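Long-range contacts in aminopeptidase (Aneurinibacillus sp., PDB 2EK8), which probably acts as a zinc-dependent aminopeptidase of the M28 family, removing amino-terminal residues from peptide chains: residues A[222-227]-A[263-268]; A[226-231]-A[239-244]; A[297-302]-A[344-349]. All blocks are in the same frame, centred on the assembly; numbering follows the deposited sequence.

Contact 1 (A[222-227]-A[263-268]); sequences IIIIGS and ELRFIT
Ile225, with CG1 anti to its carbonyl carbon (chi1 -61°) and CD1 bent back at chi2 (79°), lays CD1 over one face of the Phe266 ring; its CB meets ring atom CD1 at 3.8 Å. On the same sheet face, Leu264 CD2 packs 3.6 Å from Ile223 CB, the two side chains lying alongside and pointing the same way. On the other face, Ile224 CG2 crosses to Ile267 CD1 at 3.9 Å, and Ile222 CG2 comes obliquely up to the Arg265 guanidinium. The Arg265 side chain, extended from CG to NE, brings NE (2.7 Å) and NH2 (2.9 Å) side-on to Glu263 OE2, both from the same face of the carboxylate. Glu290 also pairs with NH2, and Tyr282 bonds NH1. An alanine in place of Glu263 is likely to leave Arg265 NE without its acceptor, NH2 one bond poorer and the guanidinium freer to turn. Between the two layers of side chains the backbones pair in parallel: Ile223 and Ile225 each give N-H to one residue and accept at O from the next but one, as in Ile225 N to Arg265 O (2.8 Å). The pair belongs to a beta-alpha-beta unit whose connecting helix 238-255 covers the face of Leu264, Phe266 and Ser227, Ser227 OG bonding Thr248; strand 294-300 borders 222-227, and strand 188-210 runs antiparallel beyond 263-268.

Contact 2 (A[226-231]-A[239-244]); sequences GSHHDS and NDDASG. With ZN (zinc ion), chain C; ZN (zinc ion), chain B.
His228 and Asp240 meet as ligands of one zinc ion, in a strand-to-helix contact at the C-terminal end of strand 222-228 and the start of helix 238-255, the place where M28 peptidases build their two-metal centre. His228 NE2 binds the chain C zinc at 2.1 Å. Asp240 bridges the pair, OD1 on that ion and OD2 on the chain B zinc at 2.0 Å, its carboxylate nearly perpendicular to the imidazole (89°). Water 2 also spans both metals; Asp301 completes the first site, Glu273 and His371 the second. The peptide bond between Asp240 and Asp241 is cis. The backbone of Asp241 puts CB over one face of the His228 ring, 3.4 Å from the centroid, a CH-pi contact. With CG anti to the backbone N (chi1 -174°), Asp241 OD2 takes the His228 backbone N-H almost straight (3.2 Å, 172°), while OD1 accepts from Gly244 N, above the carboxylate plane, in an Asx motif and from Met302 N. One residue earlier in the strand, Ser227 CB rests on Gly244 C at 3.4 Å. Water 1 ties the backbones together, donating to His228 O and Asp230 O and accepting from Asp241 N. His228 ND1 donates to Asp230 OD1 at 2.9 Å, a bent bond, the oxygen tilted out of the ring plane and the nitrogen above the carboxylate plane. Metal, carboxylate and the methylene over its face probably leave the imidazole little freedom to rotate; the Asp230 carboxylate may help polarise the ring, and the bridging water is placed as the nucleophile is in related two-zinc aminopeptidases.

Contact 3 (A[297-302]-A[344-349]); sequences MFQLDM and GRSDHE. With ZN (zinc ion), chain C.
Gln299 and His348 bring their CA atoms to 5.6 Å where the end of strand 294-300 passes the turn leading into helix 348-352, a turn tightened by the backbone bond from Glu349 N to Ser346 O. In this M28 alpha/beta fold, zinc ligands gather at the C-terminal ends of central parallel strands, and Asp301 lies just past the end of this one. The turn supplies its second shell. Ser346 OG donates at 2.8 Å to Asp301 OD2, which accepts with its anti lone pair, the one directed away from the other carboxylate oxygen. The same hydroxyl oxygen accepts from Gln299 NE2 at 3.1 Å, the serine lying somewhat out of the amide plane. Gln299 reaches it by leaving the strand with CG anti to the backbone N (chi1 172°) and then folding at chi2 (70°), which swings the amide toward Ser346 and Asp347. A weak bond from Gln299 NE2 to Asp347 OD2 adds a further grip on the amide, whose plane stands nearly upright against that carboxylate (86°); Asp347 OD1 is hydrogen-bonded with Ser279 OG. The chain thus runs from amide to hydroxyl to metal-bound carboxylate and, with the two bonds to zinc, probably limits rotation of the Asp301 carboxylate. Beside it the contact is apolar: Gln299 CB meets His348 CB at 3.8 Å, and Met297 SD lies 3.9 Å from His348 CA, the methionine crossing the histidine side chain at about a right angle. The His348 ring itself turns back along its own chain, NE2 bonding Glu343 O. Asp301 holds the chain C zinc with both oxygens, unequally: OD1 at 2.1 Å, and OD2, the oxygen that also takes the Ser346 hydrogen, at 2.4 Å.

Overall arrangement
All three contacts are buried and none is a surface contact, but they sit at different distances from the centre of the chain: the centre of contact 1 is about 17 Å from it, those of contacts 2 and 3 about 9 and 7 Å. Contacts 1 and 2 share strand 222-228, first as a partner in the sheet and then, at His228, as the source of one zinc ligand, with helix 238-255 giving Asp240. Contact 3 uses the next strand, 294-300, which pairs with 222-228 on the side away from 263-269. Backbone bonding and aliphatic packing in contact 1 give way to an imidazole and carboxylates in contact 2 and to a carboxylate backed by hydroxyl and amide in contact 3.

Contact 1 (A[222-227]-A[263-268])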
ATOM      1  N   ILE A 222       6.463 -10.021  20.996  1.00 13.62           N
ATOM      2  CA  ILE A 222       6.801  -8.871  20.171  1.00 13.90           C
ATOM      3  C   ILE A 222       5.549  -8.346  19.479  1.00 12.50           C
ATOM      4  O   ILE A 222       4.728  -9.124  18.994  1.00 12.67           O
ATOM      5  CB  ILE A 222       7.793  -9.234  19.043  1.00 13.55           C
ATOM      6  CG1 ILE A 222       9.027  -9.931  19.617  1.00 19.18           C
ATOM      7  CG2 ILE A 222       8.172  -7.978  18.261  1.00 14.19           C
ATOM      8  CD1 ILE A 222       9.762  -9.135  20.639  1.00 24.77           C
ATOM      9  N   ILE A 223       5.401  -7.026  19.448  1.00 13.01           N
ATOM     10  CA  ILE A 223       4.287  -6.414  18.742  1.00 13.30           C
ATOM     11  C   ILE A 223       4.892  -5.363  17.823  1.00 12.95           C
ATOM     12  O   ILE A 223       5.758  -4.594  18.230  1.00 11.61           O
ATOM     13  CB  ILE A 223       3.277  -5.726  19.677  1.00 13.39           C
ATOM     14  CG1 ILE A 223       2.517  -6.779  20.492  1.00 14.15           C
ATOM     15  CG2 ILE A 223       2.304  -4.890  18.850  1.00 15.03           C
ATOM     16  CD1 ILE A 223       1.396  -6.210  21.355  1.00 14.22           C
ATOM     17  N   ILE A 224       4.438  -5.350  16.577  1.00 12.35           N
ATOM     18  CA  ILE A 224       4.926  -4.395  15.595  1.00 12.01           C
ATOM     19  C   ILE A 224       3.809  -3.419  15.256  1.00 12.27           C
ATOM     20  O   ILE A 224       2.670  -3.829  15.038  1.00 12.90           O
ATOM     21  CB  ILE A 224       5.362  -5.111  14.292  1.00 11.57           C
ATOM     22  CG1 ILE A 224       6.537  -6.056  14.582  1.00 11.74           C
ATOM     23  CG2 ILE A 224       5.735  -4.079  13.223  1.00 12.11           C
ATOM     24  CD1 ILE A 224       7.027  -6.830  13.357  1.00 11.66           C
ATOM     25  N   ILE A 225       4.130  -2.127  15.253  1.00 11.78           N
ATOM     26  CA  ILE A 225       3.160  -1.094  14.887  1.00 11.66           C
ATOM     27  C   ILE A 225       3.788  -0.416  13.677  1.00 11.10           C
ATOM     28  O   ILE A 225       4.885   0.143  13.776  1.00 11.45           O
ATOM     29  CB  ILE A 225       2.971  -0.021  15.986  1.00 11.36           C
ATOM     30  CG1 ILE A 225       2.441  -0.655  17.278  1.00 13.78           C
ATOM     31  CG2 ILE A 225       1.994   1.052  15.495  1.00 11.73           C
ATOM     32  CD1 ILE A 225       3.508  -1.347  18.107  1.00 15.65           C
ATOM     33  N   GLY A 226       3.113  -0.458  12.535  1.00  9.51           N
ATOM     34  CA  GLY A 226       3.704   0.151  11.357  1.00 10.40           C
ATOM     35  C   GLY A 226       2.849   1.078  10.525  1.00 10.59           C
ATOM     36  O   GLY A 226       1.645   1.213  10.739  1.00 11.62           O
ATOM     37  N   SER A 227       3.511   1.725   9.571  1.00 10.76           N
ATOM     38  CA  SER A 227       2.899   2.652   8.627  1.00 10.89           C
ATOM     39  C   SER A 227       3.929   2.811   7.516  1.00 11.11           C
ATOM     40  O   SER A 227       5.035   2.277   7.630  1.00 11.23           O
ATOM     41  CB  SER A 227       2.623   4.007   9.303  1.00 10.37           C
ATOM     42  OG  SER A 227       3.785   4.528   9.935  1.00 11.99           O
ATOM     43  N   GLU A 263       8.056  -6.452  23.935  1.00 15.02           N
ATOM     44  CA  GLU A 263       8.892  -5.658  23.044  1.00 15.09           C
ATOM     45  C   GLU A 263       8.009  -4.997  21.992  1.00 14.42           C
ATOM     46  O   GLU A 263       7.163  -5.652  21.385  1.00 14.70           O
ATOM     47  CB  GLU A 263       9.936  -6.548  22.360  1.00 13.92           C
ATOM     48  CG  GLU A 263      10.840  -5.819  21.366  1.00 14.76           C
ATOM     49  CD  GLU A 263      11.952  -6.713  20.833  1.00 16.81           C
ATOM     50  OE1 GLU A 263      12.499  -7.512  21.623  1.00 20.82           O
ATOM     51  OE2 GLU A 263      12.288  -6.614  19.630  1.00 16.76           O
ATOM     52  N   LEU A 264       8.205  -3.700  21.785  1.00 14.74           N
ATOM     53  CA  LEU A 264       7.419  -2.974  20.797  1.00 13.54           C
ATOM     54  C   LEU A 264       8.318  -2.421  19.706  1.00 14.05           C
ATOM     55  O   LEU A 264       9.331  -1.770  19.983  1.00 14.73           O
ATOM     56  CB  LEU A 264       6.650  -1.823  21.457  1.00 14.65           C
ATOM     57  CG  LEU A 264       5.600  -2.204  22.506  1.00 13.06           C
ATOM     58  CD1 LEU A 264       4.918  -0.938  23.003  1.00 19.73           C
ATOM     59  CD2 LEU A 264       4.576  -3.164  21.906  1.00 16.20           C
ATOM     60  N   ARG A 265       7.954  -2.705  18.461  1.00 13.14           N
ATOM     61  CA  ARG A 265       8.721  -2.226  17.322  1.00 11.77           C
ATOM     62  C   ARG A 265       7.845  -1.303  16.499  1.00 12.80           C
ATOM     63  O   ARG A 265       6.865  -1.746  15.899  1.00 13.11           O
ATOM     64  CB  ARG A 265       9.184  -3.397  16.455  1.00 13.67           C
ATOM     65  CG  ARG A 265      10.033  -4.402  17.198  1.00 13.47           C
ATOM     66  CD  ARG A 265      10.588  -5.477  16.278  1.00 15.05           C
ATOM     67  NE  ARG A 265      11.416  -6.409  17.037  1.00 14.76           N
ATOM     68  CZ  ARG A 265      12.125  -7.399  16.506  1.00 17.33           C
ATOM     69  NH1 ARG A 265      12.118  -7.607  15.195  1.00 15.29           N
ATOM     70  NH2 ARG A 265      12.852  -8.179  17.296  1.00 15.56           N
ATOM     71  N   PHE A 266       8.200  -0.021  16.491  1.00 11.92           N
ATOM     72  CA  PHE A 266       7.472   0.998  15.735  1.00 12.60           C
ATOM     73  C   PHE A 266       8.244   1.177  14.436  1.00 12.33           C
ATOM     74  O   PHE A 266       9.420   1.540  14.451  1.00 11.93           O
ATOM     75  CB  PHE A 266       7.443   2.304  16.530  1.00 13.80           C
ATOM     76  CG  PHE A 266       6.689   2.200  17.831  1.00 14.35           C
ATOM     77  CD1 PHE A 266       5.310   2.387  17.867  1.00 14.88           C
ATOM     78  CD2 PHE A 266       7.352   1.884  19.012  1.00 14.64           C
ATOM     79  CE1 PHE A 266       4.601   2.262  19.059  1.00 14.87           C
ATOM     80  CE2 PHE A 266       6.652   1.755  20.213  1.00 14.31           C
ATOM     81  CZ  PHE A 266       5.276   1.945  20.235  1.00 12.70           C
ATOM     82  N   ILE A 267       7.580   0.932  13.314  1.00 11.85           N
ATOM     83  CA  ILE A 267       8.250   1.004  12.024  1.00 12.23           C
ATOM     84  C   ILE A 267       7.539   1.788  10.936  1.00 12.08           C
ATOM     85  O   ILE A 267       6.322   1.692  10.792  1.00 10.94           O
ATOM     86  CB  ILE A 267       8.472  -0.429  11.468  1.00 12.44           C
ATOM     87  CG1 ILE A 267       9.102  -1.318  12.541  1.00 14.11           C
ATOM     88  CG2 ILE A 267       9.359  -0.384  10.231  1.00 12.93           C
ATOM     89  CD1 ILE A 267       9.231  -2.774  12.131  1.00 15.43           C
ATOM     90  N   THR A 268       8.300   2.578  10.179  1.00 11.06           N
ATOM     91  CA  THR A 268       7.726   3.283   9.040  1.00 11.90           C
ATOM     92  C   THR A 268       8.439   2.638   7.850  1.00 11.00           C
ATOM     93  O   THR A 268       9.673   2.596   7.791  1.00 10.77           O
ATOM     94  CB  THR A 268       7.938   4.831   9.094  1.00 11.53           C
ATOM     95  OG1 THR A 268       9.331   5.153   9.078  1.00 12.05           O
ATOM     96  CG2 THR A 268       7.290   5.400  10.348  1.00 12.55           C
TER

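Contact 2 (A[226-231]-A[239-244])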
ATOM      1  N   GLY A 226       3.113  -0.458  12.535  1.00  9.51           N
ATOM      2  CA  GLY A 226       3.704   0.151  11.357  1.00 10.40           C
ATOM      3  C   GLY A 226       2.849   1.078  10.525  1.00 10.59           C
ATOM      4  O   GLY A 226       1.645   1.213  10.739  1.00 11.62           O
ATOM      5  N   SER A 227       3.511   1.725   9.571  1.00 10.76           N
ATOM      6  CA  SER A 227       2.899   2.652   8.627  1.00 10.89           C
ATOM      7  C   SER A 227       3.929   2.811   7.516  1.00 11.11           C
ATOM      8  O   SER A 227       5.035   2.277   7.630  1.00 11.23           O
ATOM      9  CB  SER A 227       2.623   4.007   9.303  1.00 10.37           C
ATOM     10  OG  SER A 227       3.785   4.528   9.935  1.00 11.99           O
ATOM     11  N   HIS A 228       3.584   3.511   6.438  1.00 11.86           N
ATOM     12  CA  HIS A 228       4.562   3.716   5.374  1.00 11.96           C
ATOM     13  C   HIS A 228       4.759   5.209   5.162  1.00 11.96           C
ATOM     14  O   HIS A 228       3.801   5.990   5.231  1.00 10.48           O
ATOM     15  CB  HIS A 228       4.147   3.002   4.078  1.00 11.12           C
ATOM     16  CG  HIS A 228       2.944   3.585   3.399  1.00 11.40           C
ATOM     17  ND1 HIS A 228       3.039   4.532   2.401  1.00 12.58           N
ATOM     18  CD2 HIS A 228       1.627   3.300   3.525  1.00 12.15           C
ATOM     19  CE1 HIS A 228       1.830   4.800   1.937  1.00 10.55           C
ATOM     20  NE2 HIS A 228       0.956   4.066   2.602  1.00 12.35           N
ATOM     21  N   HIS A 229       6.009   5.599   4.920  1.00 12.10           N
ATOM     22  CA  HIS A 229       6.339   7.009   4.757  1.00 12.82           C
ATOM     23  C   HIS A 229       6.416   7.573   3.345  1.00 13.11           C
ATOM     24  O   HIS A 229       6.695   8.762   3.174  1.00 13.62           O
ATOM     25  CB  HIS A 229       7.633   7.343   5.521  1.00 11.64           C
ATOM     26  CG  HIS A 229       8.763   6.378   5.294  1.00 12.53           C
ATOM     27  ND1 HIS A 229       9.322   6.147   4.055  1.00 13.19           N
ATOM     28  CD2 HIS A 229       9.470   5.624   6.170  1.00 11.18           C
ATOM     29  CE1 HIS A 229      10.326   5.293   4.178  1.00  6.50           C
ATOM     30  NE2 HIS A 229      10.435   4.961   5.452  1.00 14.30           N
ATOM     31  N   ASP A 230       6.169   6.740   2.339  1.00 13.16           N
ATOM     32  CA  ASP A 230       6.196   7.211   0.957  1.00 13.31           C
ATOM     33  C   ASP A 230       4.768   7.491   0.506  1.00 13.77           C
ATOM     34  O   ASP A 230       3.814   7.026   1.129  1.00 14.10           O
ATOM     35  CB  ASP A 230       6.820   6.163   0.030  1.00 12.76           C
ATOM     36  CG  ASP A 230       5.983   4.901  -0.072  1.00 13.00           C
ATOM     37  OD1 ASP A 230       5.605   4.352   0.985  1.00 13.33           O
ATOM     38  OD2 ASP A 230       5.707   4.453  -1.208  1.00 15.40           O
ATOM     39  N   SER A 231       4.634   8.264  -0.568  1.00 14.83           N
ATOM     40  CA  SER A 231       3.328   8.596  -1.130  1.00 15.31           C
ATOM     41  C   SER A 231       3.458   8.455  -2.644  1.00 15.73           C
ATOM     42  O   SER A 231       4.570   8.306  -3.164  1.00 15.13           O
ATOM     43  CB  SER A 231       2.927  10.033  -0.768  1.00 14.92           C
ATOM     44  OG  SER A 231       3.689  10.984  -1.497  1.00 15.51           O
ATOM     45  N   ASN A 239      -2.842  12.170   4.235  1.00 13.46           N
ATOM     46  CA  ASN A 239      -3.518  11.052   4.869  1.00 15.06           C
ATOM     47  C   ASN A 239      -2.915   9.716   4.464  1.00 14.56           C
ATOM     48  O   ASN A 239      -2.909   8.771   5.251  1.00 15.90           O
ATOM     49  CB  ASN A 239      -5.017  11.047   4.559  1.00 15.02           C
ATOM     50  CG  ASN A 239      -5.778  10.146   5.504  1.00 12.81           C
ATOM     51  OD1 ASN A 239      -5.526  10.172   6.710  1.00 13.48           O
ATOM     52  ND2 ASN A 239      -6.701   9.339   4.973  1.00 14.17           N
ATOM     53  N   ASP A 240      -2.394   9.642   3.243  1.00 14.27           N
ATOM     54  CA  ASP A 240      -1.789   8.405   2.759  1.00 14.69           C
ATOM     55  C   ASP A 240      -0.307   8.625   2.461  1.00 13.69           C
ATOM     56  O   ASP A 240       0.048   9.049   1.360  1.00 14.78           O
ATOM     57  CB  ASP A 240      -2.521   7.916   1.502  1.00 14.12           C
ATOM     58  CG  ASP A 240      -2.000   6.581   1.004  1.00 17.29           C
ATOM     59  OD1 ASP A 240      -1.328   5.880   1.785  1.00 17.47           O
ATOM     60  OD2 ASP A 240      -2.271   6.227  -0.163  1.00 17.26           O
ATOM     61  N   ASP A 241       0.562   8.341   3.432  1.00 12.35           N
ATOM     62  CA  ASP A 241       0.170   7.829   4.741  1.00 11.56           C
ATOM     63  C   ASP A 241       0.880   8.586   5.866  1.00 12.02           C
ATOM     64  O   ASP A 241       1.376   7.979   6.817  1.00 11.66           O
ATOM     65  CB  ASP A 241       0.504   6.330   4.817  1.00 11.25           C
ATOM     66  CG  ASP A 241      -0.004   5.667   6.092  1.00 11.44           C
ATOM     67  OD1 ASP A 241      -0.969   6.171   6.704  1.00 10.63           O
ATOM     68  OD2 ASP A 241       0.557   4.612   6.467  1.00 10.96           O
ATOM     69  N   ALA A 242       0.946   9.912   5.760  1.00 12.48           N
ATOM     70  CA  ALA A 242       1.582  10.697   6.812  1.00 12.25           C
ATOM     71  C   ALA A 242       0.762  10.512   8.089  1.00 12.81           C
ATOM     72  O   ALA A 242       1.298  10.556   9.193  1.00 13.36           O
ATOM     73  CB  ALA A 242       1.639  12.177   6.423  1.00 12.33           C
ATOM     74  N   SER A 243      -0.544  10.299   7.931  1.00 12.61           N
ATOM     75  CA  SER A 243      -1.420  10.095   9.083  1.00 12.93           C
ATOM     76  C   SER A 243      -0.950   8.881   9.883  1.00 12.50           C
ATOM     77  O   SER A 243      -0.829   8.950  11.106  1.00 10.59           O
ATOM     78  CB  SER A 243      -2.874   9.885   8.630  1.00 13.11           C
ATOM     79  OG  SER A 243      -3.019   8.679   7.905  1.00 13.49           O
ATOM     80  N   GLY A 244      -0.693   7.778   9.182  1.00 12.07           N
ATOM     81  CA  GLY A 244      -0.223   6.562   9.832  1.00 11.82           C
ATOM     82  C   GLY A 244       1.124   6.769  10.503  1.00 11.64           C
ATOM     83  O   GLY A 244       1.365   6.273  11.602  1.00 10.76           O
TER
HETATM   84 ZN    ZN C1002      -1.081   3.914   2.183  1.00 17.59          ZN
HETATM   85 ZN    ZN B1001      -1.482   4.717  -1.238  1.00 19.96          ZN
HETATM   86  O   HOH W   1       3.368   8.102   3.711  1.00 12.67           O
HETATM   87  O   HOH W   2      -1.416   3.101   0.335  1.00 23.77           O

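Contact 3 (A[297-302]-A[344-349])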
ATOM      1  N   MET A 297       0.842  -7.611  14.495  1.00 10.70           N
ATOM      2  CA  MET A 297       1.368  -6.492  13.732  1.00 11.13           C
ATOM      3  C   MET A 297       0.177  -5.595  13.407  1.00 11.18           C
ATOM      4  O   MET A 297      -0.805  -6.048  12.822  1.00 11.59           O
ATOM      5  CB  MET A 297       2.039  -6.993  12.447  1.00 11.19           C
ATOM      6  CG  MET A 297       2.709  -5.911  11.603  1.00 13.27           C
ATOM      7  SD  MET A 297       1.579  -5.047  10.502  1.00 13.82           S
ATOM      8  CE  MET A 297       2.575  -3.626  10.035  1.00 24.47           C
ATOM      9  N   PHE A 298       0.252  -4.339  13.838  1.00 11.45           N
ATOM     10  CA  PHE A 298      -0.806  -3.359  13.590  1.00 11.97           C
ATOM     11  C   PHE A 298      -0.315  -2.420  12.484  1.00 12.77           C
ATOM     12  O   PHE A 298       0.725  -1.790  12.642  1.00 14.44           O
ATOM     13  CB  PHE A 298      -1.073  -2.516  14.846  1.00 12.26           C
ATOM     14  CG  PHE A 298      -1.648  -3.290  16.004  1.00 12.15           C
ATOM     15  CD1 PHE A 298      -2.948  -3.042  16.443  1.00 13.00           C
ATOM     16  CD2 PHE A 298      -0.884  -4.241  16.672  1.00 12.94           C
ATOM     17  CE1 PHE A 298      -3.481  -3.731  17.531  1.00 13.09           C
ATOM     18  CE2 PHE A 298      -1.409  -4.938  17.765  1.00 13.98           C
ATOM     19  CZ  PHE A 298      -2.709  -4.680  18.193  1.00 15.34           C
ATOM     20  N   GLN A 299      -1.051  -2.337  11.374  1.00 12.22           N
ATOM     21  CA  GLN A 299      -0.685  -1.446  10.268  1.00 11.46           C
ATOM     22  C   GLN A 299      -1.638  -0.255  10.245  1.00 12.04           C
ATOM     23  O   GLN A 299      -2.861  -0.424  10.267  1.00 11.67           O
ATOM     24  CB  GLN A 299      -0.762  -2.176   8.919  1.00 11.30           C
ATOM     25  CG  GLN A 299      -0.585  -1.266   7.687  1.00 10.98           C
ATOM     26  CD  GLN A 299       0.837  -0.730   7.527  1.00 12.16           C
ATOM     27  OE1 GLN A 299       1.715  -0.998   8.348  1.00 13.97           O
ATOM     28  NE2 GLN A 299       1.063   0.032   6.460  1.00 13.71           N
ATOM     29  N   LEU A 300      -1.067   0.945  10.213  1.00 11.67           N
ATOM     30  CA  LEU A 300      -1.837   2.184  10.191  1.00 11.59           C
ATOM     31  C   LEU A 300      -1.670   2.821   8.812  1.00 11.84           C
ATOM     32  O   LEU A 300      -0.579   3.242   8.448  1.00 11.25           O
ATOM     33  CB  LEU A 300      -1.307   3.135  11.266  1.00 12.36           C
ATOM     34  CG  LEU A 300      -1.427   2.627  12.707  1.00 13.92           C
ATOM     35  CD1 LEU A 300      -0.366   3.271  13.583  1.00 15.93           C
ATOM     36  CD2 LEU A 300      -2.828   2.938  13.223  1.00 18.86           C
ATOM     37  N   ASP A 301      -2.751   2.886   8.047  1.00 13.00           N
ATOM     38  CA  ASP A 301      -2.688   3.461   6.707  1.00 12.96           C
ATOM     39  C   ASP A 301      -4.002   4.186   6.454  1.00 12.91           C
ATOM     40  O   ASP A 301      -5.056   3.547   6.380  1.00 12.79           O
ATOM     41  CB  ASP A 301      -2.496   2.342   5.669  1.00 13.10           C
ATOM     42  CG  ASP A 301      -1.964   2.851   4.327  1.00 15.00           C
ATOM     43  OD1 ASP A 301      -2.012   4.072   4.077  1.00 15.17           O
ATOM     44  OD2 ASP A 301      -1.504   2.019   3.512  1.00 13.44           O
ATOM     45  N   MET A 302      -3.917   5.512   6.326  1.00 12.98           N
ATOM     46  CA  MET A 302      -5.062   6.391   6.083  1.00 14.44           C
ATOM     47  C   MET A 302      -5.983   6.366   7.292  1.00 13.01           C
ATOM     48  O   MET A 302      -7.033   5.721   7.293  1.00 12.89           O
ATOM     49  CB  MET A 302      -5.776   5.963   4.791  1.00 12.80           C
ATOM     50  CG  MET A 302      -4.823   6.049   3.593  1.00 15.61           C
ATOM     51  SD  MET A 302      -5.472   5.632   1.970  1.00 17.80           S
ATOM     52  CE  MET A 302      -5.606   3.891   2.080  1.00 21.66           C
ATOM     53  N   GLY A 344      -6.125  -6.352   1.519  1.00 18.17           N
ATOM     54  CA  GLY A 344      -4.680  -6.302   1.636  1.00 18.75           C
ATOM     55  C   GLY A 344      -4.293  -4.903   1.202  1.00 18.72           C
ATOM     56  O   GLY A 344      -4.774  -3.922   1.763  1.00 19.55           O
ATOM     57  N   ARG A 345      -3.428  -4.807   0.201  1.00 20.05           N
ATOM     58  CA  ARG A 345      -3.014  -3.515  -0.333  1.00 21.85           C
ATOM     59  C   ARG A 345      -2.284  -2.606   0.646  1.00 19.72           C
ATOM     60  O   ARG A 345      -2.312  -1.380   0.501  1.00 21.01           O
ATOM     61  CB  ARG A 345      -4.228  -2.779  -0.915  1.00 22.54           C
ATOM     62  CG  ARG A 345      -4.862  -3.485  -2.109  1.00 26.44           C
ATOM     63  CD  ARG A 345      -6.138  -2.786  -2.577  1.00 26.97           C
ATOM     64  NE  ARG A 345      -5.905  -1.412  -3.017  1.00 36.00           N
ATOM     65  CZ  ARG A 345      -6.853  -0.610  -3.493  1.00 38.33           C
ATOM     66  NH1 ARG A 345      -8.104  -1.044  -3.592  1.00 38.63           N
ATOM     67  NH2 ARG A 345      -6.555   0.627  -3.872  1.00 40.03           N
ATOM     68  N   SER A 346      -1.657  -3.197   1.660  1.00 16.91           N
ATOM     69  CA  SER A 346      -0.867  -2.421   2.616  1.00 15.27           C
ATOM     70  C   SER A 346       0.155  -3.330   3.293  1.00 13.95           C
ATOM     71  O   SER A 346       0.117  -4.550   3.128  1.00 12.62           O
ATOM     72  CB  SER A 346      -1.744  -1.720   3.659  1.00 14.89           C
ATOM     73  OG  SER A 346      -1.026  -0.619   4.210  1.00 15.58           O
ATOM     74  N   ASP A 347       1.062  -2.737   4.062  1.00 13.35           N
ATOM     75  CA  ASP A 347       2.139  -3.497   4.699  1.00 12.70           C
ATOM     76  C   ASP A 347       1.781  -4.682   5.598  1.00 12.93           C
ATOM     77  O   ASP A 347       2.631  -5.530   5.847  1.00 12.24           O
ATOM     78  CB  ASP A 347       3.059  -2.535   5.447  1.00 12.15           C
ATOM     79  CG  ASP A 347       3.669  -1.497   4.526  1.00 12.68           C
ATOM     80  OD1 ASP A 347       4.304  -1.893   3.526  1.00 14.49           O
ATOM     81  OD2 ASP A 347       3.510  -0.293   4.792  1.00 12.86           O
ATOM     82  N   HIS A 348       0.544  -4.760   6.080  1.00 12.24           N
ATOM     83  CA  HIS A 348       0.174  -5.887   6.938  1.00 13.75           C
ATOM     84  C   HIS A 348       0.260  -7.206   6.165  1.00 12.93           C
ATOM     85  O   HIS A 348       0.435  -8.278   6.750  1.00 14.63           O
ATOM     86  CB  HIS A 348      -1.240  -5.696   7.508  1.00 13.39           C
ATOM     87  CG  HIS A 348      -2.308  -5.568   6.467  1.00 13.67           C
ATOM     88  ND1 HIS A 348      -2.264  -4.625   5.462  1.00 13.43           N
ATOM     89  CD2 HIS A 348      -3.470  -6.243   6.299  1.00 14.09           C
ATOM     90  CE1 HIS A 348      -3.354  -4.724   4.721  1.00 14.19           C
ATOM     91  NE2 HIS A 348      -4.102  -5.699   5.208  1.00 12.89           N
ATOM     92  N   GLU A 349       0.150  -7.115   4.846  1.00 14.15           N
ATOM     93  CA  GLU A 349       0.219  -8.290   3.983  1.00 15.34           C
ATOM     94  C   GLU A 349       1.584  -8.970   4.097  1.00 15.13           C
ATOM     95  O   GLU A 349       1.688 -10.198   4.045  1.00 15.22           O
ATOM     96  CB  GLU A 349      -0.040  -7.874   2.532  1.00 17.03           C
ATOM     97  CG  GLU A 349      -0.182  -9.027   1.559  1.00 22.41           C
ATOM     98  CD  GLU A 349      -0.650  -8.562   0.192  1.00 27.49           C
ATOM     99  OE1 GLU A 349      -1.676  -7.853   0.129  1.00 32.05           O
ATOM    100  OE2 GLU A 349      -0.000  -8.904  -0.814  1.00 31.63           O
TER
HETATM  101 ZN    ZN C1002      -1.081   3.914   2.183  1.00 17.59          ZN
HETATM  102  O   HOH W   2      -1.416   3.101   0.335  1.00 23.77           O